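Long-range contacts in epimerase (PDB 7CJ5), which catalyses the manganese-dependent epimerization of ketoses at C3, with its highest activity on L-ribulose and activity also on D-ribulose, D-allulose and D-fructose: residues I147-E152 against P178-H183; E107-I112 against L207-I212; K5-G10 against G241-E246; V111-L116 against E152-Y157. One frame throughout, in Å; residues are numbered along the deposited sequence.

Contact 1 (I147-E152 against P178-H183); sequences INIDLE and PNAFLH. With MN (manganese (II) ion), chain C; FUD (D-fructose), chain D.
Asn179 holds the neighbouring strand through side chain and backbone alike. With CG set between its own N and carbonyl carbon (chi1 63°), the amide is directed back at Ile147, and ND2 gives a nearly straight bond of 2.9 Å to Ile147 O, within both the carbonyl and amide planes; ND2 also serves Ala139 O. The backbone O of Asn179 receives Ile149 N, opening a parallel ladder. Ala180 places CB 4.0 Å from Ile149 CG1, on the face that helix 165-175 packs against. Phe181 looks to the other face. Its N bonds to Ile149 O at 2.8 Å, while its CB lies 3.3 Å from Asp150 OD1, the two side chains alongside. Farther out, the edge of the Phe181 ring meets Asn148, CE1 lying 3.5 Å from Asn148 OD1. The polar ends here have outside partners: Phe3 N for Asn148 OD1, and Lys5, which pairs with Asp150 and makes a cation-pi contact with Phe181. Leu151 N bonds to Phe181 O and His183 N to Leu151 O, the latter donor 54° above the carbonyl plane. The ring of His183 lies under Glu152, whose CG stands 3.5 Å from the ring centroid in a CH-pi contact; carboxylate and imidazole are stacked, planes 10° apart. With an alanine here, Glu152 CG would probably lose the ring face beneath it and Gly110 N its ND1 partner. Glu152 OE2 binds manganese at 2.0 Å and OE1 accepts from O4 of D-fructose. Strand 148-152, helix 165-175 and strand 180-185 form a right-handed beta-alpha-beta unit of the TIM barrel, each strand ending in a metal ligand, Glu152 and Asp185.

Contact 2 (E107-I112 against L207-I212); sequences ELCGVI and LGYVHI. With MN (manganese (II) ion), chain C; FUD (D-fructose), chain D.
Cys109 sets its sulfur squarely over the ring of Tyr209. SG is 3.5 Å from the ring centroid and 13° off the normal, a sulfur-aromatic contact over the face, with CB following above the CG side of the same ring. The torsion responsible is chi1 of 64°, which tucks SG between the backbone N and the carbonyl carbon. Glu107 approaches the phenol differently: its CB comes to the edge, 3.6 Å from Tyr209 CE2, and the two side chains run antiparallel past one another. Its chain bends at chi2, and OE2 finds Lys5 and Asn148. No hydrogen bond joins the two segments, because strands 107-109 and 207-212 are not neighbours but face each other across the interior of the TIM barrel, their axes 8.6 Å apart at closest and 63° from parallel. The contact is thus part of the side-chain filling of the barrel. Tyr209 OH is fixed by Glu41 and Thr244, and Glu41 also takes His211 NE2, so one carboxylate orients both rings. Replacing Tyr209 by a leucine would probably leave the Cys109 sulfur without its aromatic face and Glu41 short of a hydroxyl partner. Nearer the substrate, His211 ND1 binds manganese at 2.3 Å, and O3 of D-fructose lies in the plane of the imidazole at its edge. Gly110 also passes close to the sugar, where a CB would collide with O5 of D-fructose.

Contact 3 (K5-G10 against G241-E246); sequences KRLEYG and GPITFE. With MN (manganese (II) ion), chain C; FUD (D-fructose), chain D; BDF (beta-D-fructopyranose), chain F.
Glu8 and Ile243 make the first strong bond of the backbone ladder by which the first strand, 8-12, meets the last, 242-245, and closes the parallel TIM barrel. Ile243 N bonds to Glu8 O at 3.0 Å, Gly10 N to Ile243 O at 2.8 Å and Phe245 N to Gly10 O at 2.9 Å; a weak bond of 3.4 Å from Glu8 N to Gly241 O marks the N-terminal end. Side chains alternate about this ladder. On the outer face, Tyr9 and Ile243 stand side by side, each CG or CG1 anti to its carbonyl carbon (chi1 -62° and -57°), which brings Tyr9 CE1 to 3.8 Å from Ile243 CD1. That same methyl meets Leu7 CD1 at 4.0 Å, the leucine reaching across obliquely. Towards the interior, Glu8 runs alongside Pro242, and Thr244 rests its CG2 on the backbone of Gly10, where the strands draw so near that a CB on the glycine would clash with Thr244 OG1.

Around these groups lies a second shell. Helix 271-286 packs on Tyr9, whose ring edge is also met by O3 of a bound beta-D-fructopyranose. Glu8 is held by Arg65 and His67, and Thr244 OG1 by Tyr39 and Glu41. From the segment itself, Lys5 NZ reaches out to Glu107, Asp150 and Gly208 O. Just past the ladder the chain delivers Glu246, probably a catalytic proton donor or acceptor, to the active site, its extended side chain ending with OE2 bound to manganese at 2.1 Å.

Contact 4 (V111-L116 against E152-Y157); sequences VIYCAL and EVVNRY. With MN (manganese (II) ion), chain C; FUD (D-fructose), chain D.
Tyr113 and Glu152 make the tight point of this contact, where the phenol OH gives a hydrogen bond of 2.7 Å to Glu152 O. The donor is tilted 26° from the carbonyl plane, and the oxygen also lies at the edge of the ring, 3.2 Å from CE2 of Tyr113. With chi1 at 56°, between N and carbonyl carbon, the tyrosine swings over from its turn to reach that backbone oxygen. Beside it, Val111 CG2 meets Val154 CG1 at 3.7 Å, the two valines crossing, and the same Val111 methyl is 3.6 Å from O4 of D-fructose: an apolar wall to the sugar site. Val111, centre of an inverse gamma turn, also puts CG1 over one face of Tyr113, toward the rim. Beyond Val154 the segments part. Leu116, partly exposed, keeps its CD1 4.8 Å from Val154 CG2, while residues 155-157 fold on themselves in an Asx turn, Tyr157 N to Asn155 OD1 at 2.9 Å, and lead to the dimer interface, where Tyr157 OH bonds to Glu158 and Tyr187 of the second subunit. The contact lies at the C-terminal ends of neighbouring strands 107-112 and 148-152, with Met135 of helix 125-143 against Tyr113 and His188 of helix 186-192 against Val154.

Overall arrangement
All four contacts are largely buried, yet their chemistry follows their place in one barrel. Contacts 1 and 3 are ladders between adjacent parallel strands, built mainly of backbone hydrogen bonds; the outer end of contact 3 reaches the surface at Arg6. Contact 2, nearest the centre of the chain, spans the interior with side chains alone. Contact 4 continues strands of contacts 1 and 2 into the loops, and its far end meets the other subunit. Lys5 of contact 3 reaches into both contact 1 and contact 2, beside the close carboxylates of Asp150 and Glu107. Manganese unites them all, taking Glu152, His211 and Glu246, with Asp185 completing the protein ligands.

Contact 1 (I147-E152 against P178-H183)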
# COMPACT_ATOMS: atom_id res chain seq x y z
N ILE A 147 4.56 29.75 9.69
CA ILE A 147 4.02 28.49 9.12
C ILE A 147 4.91 27.33 9.58
O ILE A 147 6.15 27.43 9.46
CB ILE A 147 3.89 28.58 7.59
CG1 ILE A 147 2.71 29.48 7.22
CG2 ILE A 147 3.76 27.21 6.97
CD1 ILE A 147 2.62 29.81 5.74
N ASN A 148 4.27 26.30 10.13
CA ASN A 148 4.89 24.99 10.42
C ASN A 148 4.78 24.14 9.15
O ASN A 148 3.75 24.23 8.45
CB ASN A 148 4.23 24.27 11.59
CG ASN A 148 4.27 25.04 12.89
OD1 ASN A 148 5.32 25.56 13.28
ND2 ASN A 148 3.15 25.09 13.58
N ILE A 149 5.81 23.34 8.86
CA ILE A 149 5.75 22.28 7.83
C ILE A 149 5.67 20.92 8.53
O ILE A 149 6.41 20.71 9.52
CB ILE A 149 6.90 22.40 6.82
CG1 ILE A 149 8.27 22.09 7.43
CG2 ILE A 149 6.90 23.76 6.15
CD1 ILE A 149 9.32 21.73 6.39
N ASP A 150 4.78 20.06 8.05
CA ASP A 150 4.53 18.71 8.62
C ASP A 150 4.75 17.71 7.49
O ASP A 150 3.98 17.76 6.50
CB ASP A 150 3.14 18.64 9.25
CG ASP A 150 2.77 19.92 9.98
OD1 ASP A 150 3.19 20.08 11.14
OD2 ASP A 150 2.09 20.77 9.36
N LEU A 151 5.77 16.87 7.62
CA LEU A 151 6.21 15.92 6.56
C LEU A 151 5.40 14.63 6.69
O LEU A 151 5.54 13.93 7.72
CB LEU A 151 7.70 15.64 6.72
CG LEU A 151 8.60 16.87 6.81
CD1 LEU A 151 10.04 16.45 6.96
CD2 LEU A 151 8.45 17.77 5.61
N GLU A 152 4.56 14.36 5.69
CA GLU A 152 3.60 13.24 5.74
C GLU A 152 4.31 11.94 5.36
O GLU A 152 4.66 11.76 4.19
CB GLU A 152 2.43 13.45 4.80
CG GLU A 152 1.31 12.46 5.08
CD GLU A 152 0.12 12.56 4.15
OE1 GLU A 152 0.13 13.43 3.26
OE2 GLU A 152 -0.83 11.76 4.33
N PRO A 178 13.15 24.46 13.72
CA PRO A 178 12.19 24.63 14.81
C PRO A 178 10.74 24.40 14.39
O PRO A 178 9.95 24.04 15.23
CB PRO A 178 12.39 26.07 15.30
CG PRO A 178 13.21 26.75 14.22
CD PRO A 178 13.96 25.67 13.48
N ASN A 179 10.43 24.59 13.10
CA ASN A 179 9.02 24.63 12.61
C ASN A 179 8.74 23.42 11.71
O ASN A 179 7.79 23.49 10.93
CB ASN A 179 8.72 25.96 11.93
CG ASN A 179 9.55 26.20 10.69
OD1 ASN A 179 10.74 25.88 10.65
ND2 ASN A 179 8.94 26.79 9.67
N ALA A 180 9.54 22.35 11.83
CA ALA A 180 9.37 21.12 11.02
C ALA A 180 8.86 20.00 11.93
O ALA A 180 9.44 19.80 13.04
CB ALA A 180 10.66 20.75 10.34
N PHE A 181 7.80 19.31 11.51
CA PHE A 181 7.05 18.33 12.33
C PHE A 181 6.79 17.07 11.51
O PHE A 181 6.89 17.11 10.26
CB PHE A 181 5.73 18.92 12.82
CG PHE A 181 5.86 20.03 13.83
CD1 PHE A 181 6.05 21.34 13.43
CD2 PHE A 181 5.77 19.77 15.19
CE1 PHE A 181 6.17 22.36 14.35
CE2 PHE A 181 5.89 20.79 16.12
CZ PHE A 181 6.09 22.09 15.70
N LEU A 182 6.49 15.97 12.22
CA LEU A 182 5.99 14.71 11.63
C LEU A 182 4.49 14.86 11.34
O LEU A 182 3.76 15.47 12.17
CB LEU A 182 6.24 13.56 12.61
CG LEU A 182 5.91 12.16 12.08
CD1 LEU A 182 6.90 11.75 11.01
CD2 LEU A 182 5.89 11.15 13.22
N HIS A 183 4.07 14.28 10.23
CA HIS A 183 2.65 14.15 9.81
C HIS A 183 2.38 12.65 9.60
O HIS A 183 3.10 12.01 8.81
CB HIS A 183 2.43 15.08 8.62
CG HIS A 183 1.10 14.96 7.94
ND1 HIS A 183 0.83 15.63 6.77
CD2 HIS A 183 0.00 14.24 8.24
CE1 HIS A 183 -0.39 15.34 6.38
NE2 HIS A 183 -0.92 14.49 7.27
MN MN C . -2.77 11.64 3.81
C1 FUD D . -1.97 10.43 -0.39
C2 FUD D . -2.34 11.11 0.90
C3 FUD D . -2.74 12.57 0.84
C4 FUD D . -1.68 13.21 -0.03
C5 FUD D . -1.92 14.63 -0.53
C6 FUD D . -3.25 15.25 -0.18
O1 FUD D . -2.05 9.01 -0.24
O2 FUD D . -2.32 10.49 1.96
O3 FUD D . -2.76 13.14 2.15
O4 FUD D . -0.49 13.13 0.74
O5 FUD D . -0.84 15.46 -0.12
O6 FUD D . -3.29 16.57 -0.78

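Contact 2 (E107-I112 against L207-I212)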
# COMPACT_ATOMS: atom_id res chain seq x y z
N GLU A 107 -0.21 25.81 8.60
CA GLU A 107 0.29 24.43 8.40
C GLU A 107 0.36 24.09 6.91
O GLU A 107 -0.68 24.11 6.24
CB GLU A 107 -0.58 23.40 9.13
CG GLU A 107 -0.70 23.66 10.62
CD GLU A 107 0.56 23.38 11.44
OE1 GLU A 107 1.44 22.68 10.93
OE2 GLU A 107 0.64 23.86 12.59
N LEU A 108 1.56 23.79 6.43
CA LEU A 108 1.79 23.16 5.10
C LEU A 108 2.25 21.73 5.34
O LEU A 108 3.32 21.54 5.96
CB LEU A 108 2.83 23.96 4.32
CG LEU A 108 3.17 23.38 2.95
CD1 LEU A 108 1.97 23.45 2.03
CD2 LEU A 108 4.37 24.10 2.33
N CYS A 109 1.47 20.75 4.90
CA CYS A 109 1.73 19.32 5.18
C CYS A 109 1.62 18.51 3.89
O CYS A 109 1.46 19.10 2.80
CB CYS A 109 0.77 18.80 6.24
SG CYS A 109 -0.95 18.80 5.71
N GLY A 110 1.70 17.19 4.04
CA GLY A 110 1.61 16.25 2.91
C GLY A 110 2.98 15.84 2.40
O GLY A 110 3.98 15.93 3.17
N VAL A 111 3.03 15.37 1.16
CA VAL A 111 4.26 14.79 0.55
C VAL A 111 5.01 15.95 -0.11
O VAL A 111 5.02 16.05 -1.35
CB VAL A 111 3.92 13.61 -0.37
CG1 VAL A 111 5.17 12.91 -0.89
CG2 VAL A 111 3.03 12.61 0.35
N ILE A 112 5.58 16.82 0.72
CA ILE A 112 6.25 18.08 0.31
C ILE A 112 7.75 17.81 0.09
O ILE A 112 8.45 18.74 -0.35
CB ILE A 112 5.98 19.20 1.33
CG1 ILE A 112 6.41 18.81 2.75
CG2 ILE A 112 4.53 19.62 1.29
CD1 ILE A 112 6.27 19.93 3.78
N LEU A 207 4.90 15.31 16.72
CA LEU A 207 3.72 15.05 15.85
C LEU A 207 2.97 16.37 15.64
O LEU A 207 2.46 16.94 16.63
CB LEU A 207 2.81 13.97 16.44
CG LEU A 207 1.60 13.61 15.57
CD1 LEU A 207 2.06 13.03 14.24
CD2 LEU A 207 0.69 12.62 16.28
N GLY A 208 2.91 16.85 14.40
CA GLY A 208 2.41 18.20 14.09
C GLY A 208 1.13 18.19 13.27
O GLY A 208 0.51 19.25 13.16
N TYR A 209 0.75 17.06 12.70
CA TYR A 209 -0.41 16.97 11.78
C TYR A 209 -0.87 15.52 11.67
O TYR A 209 -0.02 14.61 11.68
CB TYR A 209 -0.03 17.56 10.42
CG TYR A 209 -1.16 18.21 9.66
CD1 TYR A 209 -2.12 17.45 9.01
CD2 TYR A 209 -1.27 19.59 9.60
CE1 TYR A 209 -3.16 18.05 8.31
CE2 TYR A 209 -2.30 20.20 8.90
CZ TYR A 209 -3.24 19.43 8.25
OH TYR A 209 -4.24 20.05 7.55
N VAL A 210 -2.18 15.31 11.51
CA VAL A 210 -2.78 13.95 11.40
C VAL A 210 -3.75 13.88 10.22
O VAL A 210 -4.60 14.78 10.06
CB VAL A 210 -3.45 13.56 12.73
CG1 VAL A 210 -4.28 12.29 12.59
CG2 VAL A 210 -2.42 13.41 13.84
N HIS A 211 -3.62 12.83 9.41
CA HIS A 211 -4.65 12.42 8.43
C HIS A 211 -5.36 11.16 8.93
O HIS A 211 -4.67 10.21 9.35
CB HIS A 211 -4.06 12.20 7.04
CG HIS A 211 -3.85 13.47 6.29
ND1 HIS A 211 -3.36 13.48 5.00
CD2 HIS A 211 -4.07 14.76 6.63
CE1 HIS A 211 -3.29 14.72 4.58
NE2 HIS A 211 -3.71 15.54 5.56
N ILE A 212 -6.68 11.19 8.84
CA ILE A 212 -7.59 10.05 9.14
C ILE A 212 -8.10 9.48 7.82
O ILE A 212 -8.82 10.21 7.08
CB ILE A 212 -8.74 10.48 10.06
CG1 ILE A 212 -8.20 11.17 11.31
CG2 ILE A 212 -9.63 9.29 10.38
CD1 ILE A 212 -7.23 10.32 12.13
MN MN C . -2.77 11.64 3.81
C1 FUD D . -1.97 10.43 -0.39
C2 FUD D . -2.34 11.11 0.90
C3 FUD D . -2.74 12.57 0.84
C4 FUD D . -1.68 13.21 -0.03
C5 FUD D . -1.92 14.63 -0.53
C6 FUD D . -3.25 15.25 -0.18
O1 FUD D . -2.05 9.01 -0.24
O2 FUD D . -2.32 10.49 1.96
O3 FUD D . -2.76 13.14 2.15
O4 FUD D . -0.49 13.13 0.74
O5 FUD D . -0.84 15.46 -0.12
O6 FUD D . -3.29 16.57 -0.78

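Contact 3 (K5-G10 against G241-E246)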
# COMPACT_ATOMS: atom_id res chain seq x y z
N LYS A 5 -0.13 25.48 17.61
CA LYS A 5 -1.09 24.49 17.06
C LYS A 5 -2.30 24.43 18.00
O LYS A 5 -2.13 24.65 19.22
CB LYS A 5 -0.41 23.13 16.92
CG LYS A 5 0.73 23.09 15.91
CD LYS A 5 1.41 21.75 15.84
CE LYS A 5 2.50 21.71 14.79
NZ LYS A 5 1.93 21.52 13.44
N ARG A 6 -3.48 24.20 17.44
CA ARG A 6 -4.71 24.00 18.25
C ARG A 6 -5.36 22.70 17.78
O ARG A 6 -5.18 22.32 16.61
CB ARG A 6 -5.66 25.19 18.10
CG ARG A 6 -6.11 25.45 16.67
CD ARG A 6 -6.72 26.83 16.49
NE ARG A 6 -8.00 26.96 17.17
CZ ARG A 6 -8.86 27.95 16.99
NH1 ARG A 6 -8.59 28.93 16.14
NH2 ARG A 6 -9.99 27.97 17.66
N LEU A 7 -6.08 22.04 18.68
CA LEU A 7 -6.93 20.89 18.30
C LEU A 7 -8.00 21.42 17.36
O LEU A 7 -8.81 22.26 17.76
CB LEU A 7 -7.52 20.26 19.56
CG LEU A 7 -8.37 19.02 19.30
CD1 LEU A 7 -7.59 18.04 18.42
CD2 LEU A 7 -8.81 18.36 20.60
N GLU A 8 -7.99 20.98 16.11
CA GLU A 8 -8.99 21.42 15.11
C GLU A 8 -9.13 20.34 14.05
O GLU A 8 -8.13 19.65 13.77
CB GLU A 8 -8.61 22.78 14.51
CG GLU A 8 -7.21 22.85 13.93
CD GLU A 8 -6.85 24.23 13.39
OE1 GLU A 8 -5.66 24.47 13.12
OE2 GLU A 8 -7.76 25.06 13.23
N TYR A 9 -10.33 20.22 13.48
CA TYR A 9 -10.72 19.14 12.55
C TYR A 9 -10.90 19.72 11.15
O TYR A 9 -11.59 20.76 11.00
CB TYR A 9 -11.98 18.44 13.06
CG TYR A 9 -11.78 17.77 14.40
CD1 TYR A 9 -11.14 16.55 14.49
CD2 TYR A 9 -12.15 18.39 15.58
CE1 TYR A 9 -10.93 15.93 15.71
CE2 TYR A 9 -11.95 17.79 16.81
CZ TYR A 9 -11.33 16.55 16.87
OH TYR A 9 -11.10 15.94 18.06
N GLY A 10 -10.31 19.05 10.17
CA GLY A 10 -10.27 19.49 8.76
C GLY A 10 -10.91 18.49 7.82
O GLY A 10 -10.77 17.26 8.03
N GLY A 241 -3.54 19.48 17.73
CA GLY A 241 -3.19 19.98 16.40
C GLY A 241 -4.23 19.55 15.37
O GLY A 241 -5.25 18.95 15.72
N PRO A 242 -3.97 19.85 14.09
CA PRO A 242 -4.88 19.51 13.00
C PRO A 242 -5.08 18.00 12.84
O PRO A 242 -4.12 17.25 12.91
CB PRO A 242 -4.20 20.08 11.75
CG PRO A 242 -3.26 21.13 12.29
CD PRO A 242 -2.80 20.60 13.62
N ILE A 243 -6.33 17.63 12.59
CA ILE A 243 -6.78 16.26 12.24
C ILE A 243 -7.71 16.40 11.04
O ILE A 243 -8.84 16.94 11.21
CB ILE A 243 -7.47 15.57 13.43
CG1 ILE A 243 -6.57 15.53 14.66
CG2 ILE A 243 -7.97 14.19 13.04
CD1 ILE A 243 -7.25 14.96 15.87
N THR A 244 -7.25 15.98 9.86
CA THR A 244 -8.00 16.05 8.59
C THR A 244 -8.52 14.66 8.22
O THR A 244 -7.74 13.70 8.26
CB THR A 244 -7.11 16.55 7.45
OG1 THR A 244 -6.72 17.90 7.69
CG2 THR A 244 -7.78 16.42 6.10
N PHE A 245 -9.79 14.58 7.83
CA PHE A 245 -10.37 13.40 7.16
C PHE A 245 -10.14 13.53 5.65
O PHE A 245 -10.41 14.60 5.06
CB PHE A 245 -11.87 13.29 7.43
CG PHE A 245 -12.49 12.25 6.55
CD1 PHE A 245 -12.16 10.91 6.69
CD2 PHE A 245 -13.34 12.62 5.52
CE1 PHE A 245 -12.71 9.96 5.85
CE2 PHE A 245 -13.88 11.66 4.68
CZ PHE A 245 -13.56 10.33 4.85
N GLU A 246 -9.70 12.45 5.00
CA GLU A 246 -9.58 12.46 3.53
C GLU A 246 -9.96 11.11 2.93
O GLU A 246 -9.83 10.07 3.59
CB GLU A 246 -8.15 12.84 3.14
CG GLU A 246 -7.16 11.75 3.41
CD GLU A 246 -5.73 12.14 3.13
OE1 GLU A 246 -5.50 13.22 2.55
OE2 GLU A 246 -4.84 11.36 3.51
MN MN C . -2.77 11.64 3.81
C1 FUD D . -1.97 10.43 -0.39
C2 FUD D . -2.34 11.11 0.90
C3 FUD D . -2.74 12.57 0.84
C4 FUD D . -1.68 13.21 -0.03
C5 FUD D . -1.92 14.63 -0.53
C6 FUD D . -3.25 15.25 -0.18
O1 FUD D . -2.05 9.01 -0.24
O2 FUD D . -2.32 10.49 1.96
O3 FUD D . -2.76 13.14 2.15
O4 FUD D . -0.49 13.13 0.74
O5 FUD D . -0.84 15.46 -0.12
O6 FUD D . -3.29 16.57 -0.78
C1 BDF F . -11.98 20.80 19.17
C2 BDF F . -13.33 21.49 19.16
C3 BDF F . -13.57 22.27 17.85
C4 BDF F . -14.84 23.10 17.96
C5 BDF F . -14.76 24.02 19.16
C6 BDF F . -14.48 23.21 20.41
O1 BDF F . -11.93 19.92 20.29
O2 BDF F . -14.37 20.55 19.29
O3 BDF F . -13.67 21.35 16.77
O4 BDF F . -15.05 23.85 16.77
O5 BDF F . -13.70 24.98 18.98
O6 BDF F . -13.30 22.39 20.27

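Contact 4 (V111-L116 against E152-Y157)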
# COMPACT_ATOMS: atom_id res chain seq x y z
N VAL A 111 3.03 15.37 1.16
CA VAL A 111 4.26 14.79 0.55
C VAL A 111 5.01 15.95 -0.11
O VAL A 111 5.02 16.05 -1.35
CB VAL A 111 3.92 13.61 -0.37
CG1 VAL A 111 5.17 12.91 -0.89
CG2 VAL A 111 3.03 12.61 0.35
N ILE A 112 5.58 16.82 0.72
CA ILE A 112 6.25 18.08 0.31
C ILE A 112 7.75 17.81 0.09
O ILE A 112 8.45 18.74 -0.35
CB ILE A 112 5.98 19.20 1.33
CG1 ILE A 112 6.41 18.81 2.75
CG2 ILE A 112 4.53 19.62 1.29
CD1 ILE A 112 6.27 19.93 3.78
N TYR A 113 8.22 16.59 0.38
CA TYR A 113 9.67 16.24 0.47
C TYR A 113 10.09 15.32 -0.69
O TYR A 113 11.27 14.97 -0.77
CB TYR A 113 9.97 15.58 1.82
CG TYR A 113 9.11 14.36 2.08
CD1 TYR A 113 9.50 13.11 1.62
CD2 TYR A 113 7.89 14.47 2.73
CE1 TYR A 113 8.70 12.00 1.81
CE2 TYR A 113 7.08 13.36 2.92
CZ TYR A 113 7.49 12.12 2.47
OH TYR A 113 6.71 11.01 2.65
N CYS A 114 9.17 14.94 -1.58
CA CYS A 114 9.47 14.07 -2.75
C CYS A 114 8.28 14.08 -3.70
O CYS A 114 7.23 14.67 -3.36
CB CYS A 114 9.74 12.64 -2.29
SG CYS A 114 8.24 11.78 -1.72
N ALA A 115 8.42 13.44 -4.86
CA ALA A 115 7.32 13.21 -5.81
C ALA A 115 6.38 12.15 -5.21
O ALA A 115 6.87 11.09 -4.80
CB ALA A 115 7.86 12.79 -7.15
N LEU A 116 5.09 12.46 -5.13
CA LEU A 116 4.05 11.50 -4.67
C LEU A 116 3.88 10.43 -5.74
O LEU A 116 3.48 10.77 -6.86
CB LEU A 116 2.74 12.25 -4.42
CG LEU A 116 1.56 11.38 -4.02
CD1 LEU A 116 1.80 10.76 -2.66
CD2 LEU A 116 0.27 12.18 -4.03
N GLU A 152 4.56 14.36 5.69
CA GLU A 152 3.60 13.24 5.74
C GLU A 152 4.31 11.94 5.36
O GLU A 152 4.66 11.76 4.19
CB GLU A 152 2.43 13.45 4.80
CG GLU A 152 1.31 12.46 5.08
CD GLU A 152 0.12 12.56 4.15
OE1 GLU A 152 0.13 13.43 3.26
OE2 GLU A 152 -0.83 11.76 4.33
N VAL A 153 4.47 11.05 6.34
CA VAL A 153 4.97 9.67 6.11
C VAL A 153 3.90 8.94 5.28
O VAL A 153 2.73 8.94 5.71
CB VAL A 153 5.30 8.98 7.44
CG1 VAL A 153 5.63 7.51 7.25
CG2 VAL A 153 6.44 9.71 8.15
N VAL A 154 4.28 8.38 4.13
CA VAL A 154 3.31 7.63 3.28
C VAL A 154 3.91 6.25 2.96
O VAL A 154 5.11 6.02 3.23
CB VAL A 154 2.86 8.41 2.03
CG1 VAL A 154 2.14 9.69 2.44
CG2 VAL A 154 3.99 8.72 1.06
N ASN A 155 3.06 5.35 2.47
CA ASN A 155 3.41 3.93 2.29
C ASN A 155 4.41 3.81 1.13
O ASN A 155 4.59 4.80 0.38
CB ASN A 155 2.15 3.08 2.12
CG ASN A 155 1.47 3.26 0.78
OD1 ASN A 155 2.04 2.92 -0.26
ND2 ASN A 155 0.24 3.75 0.78
N ARG A 156 5.03 2.64 1.01
CA ARG A 156 6.10 2.28 0.05
C ARG A 156 5.72 2.63 -1.40
O ARG A 156 6.64 2.92 -2.19
CB ARG A 156 6.40 0.79 0.20
CG ARG A 156 5.22 -0.12 -0.12
CD ARG A 156 5.50 -1.55 0.29
NE ARG A 156 5.78 -1.63 1.72
CZ ARG A 156 6.29 -2.69 2.34
NH1 ARG A 156 6.56 -3.79 1.67
NH2 ARG A 156 6.49 -2.63 3.65
N TYR A 157 4.45 2.54 -1.78
CA TYR A 157 3.98 2.75 -3.18
C TYR A 157 3.83 4.25 -3.48
O TYR A 157 3.54 4.59 -4.63
CB TYR A 157 2.66 2.03 -3.41
CG TYR A 157 2.67 0.55 -3.10
CD1 TYR A 157 3.33 -0.35 -3.91
CD2 TYR A 157 2.03 0.06 -1.98
CE1 TYR A 157 3.34 -1.71 -3.63
CE2 TYR A 157 2.03 -1.29 -1.69
CZ TYR A 157 2.67 -2.19 -2.52
OH TYR A 157 2.65 -3.52 -2.22
MN MN C . -2.77 11.64 3.81
C1 FUD D . -1.97 10.43 -0.39
C2 FUD D . -2.34 11.11 0.90
C3 FUD D . -2.74 12.57 0.84
C4 FUD D . -1.68 13.21 -0.03
C5 FUD D . -1.92 14.63 -0.53
C6 FUD D . -3.25 15.25 -0.18
O1 FUD D . -2.05 9.01 -0.24
O2 FUD D . -2.32 10.49 1.96
O3 FUD D . -2.76 13.14 2.15
O4 FUD D . -0.49 13.13 0.74
O5 FUD D . -0.84 15.46 -0.12
O6 FUD D . -3.29 16.57 -0.78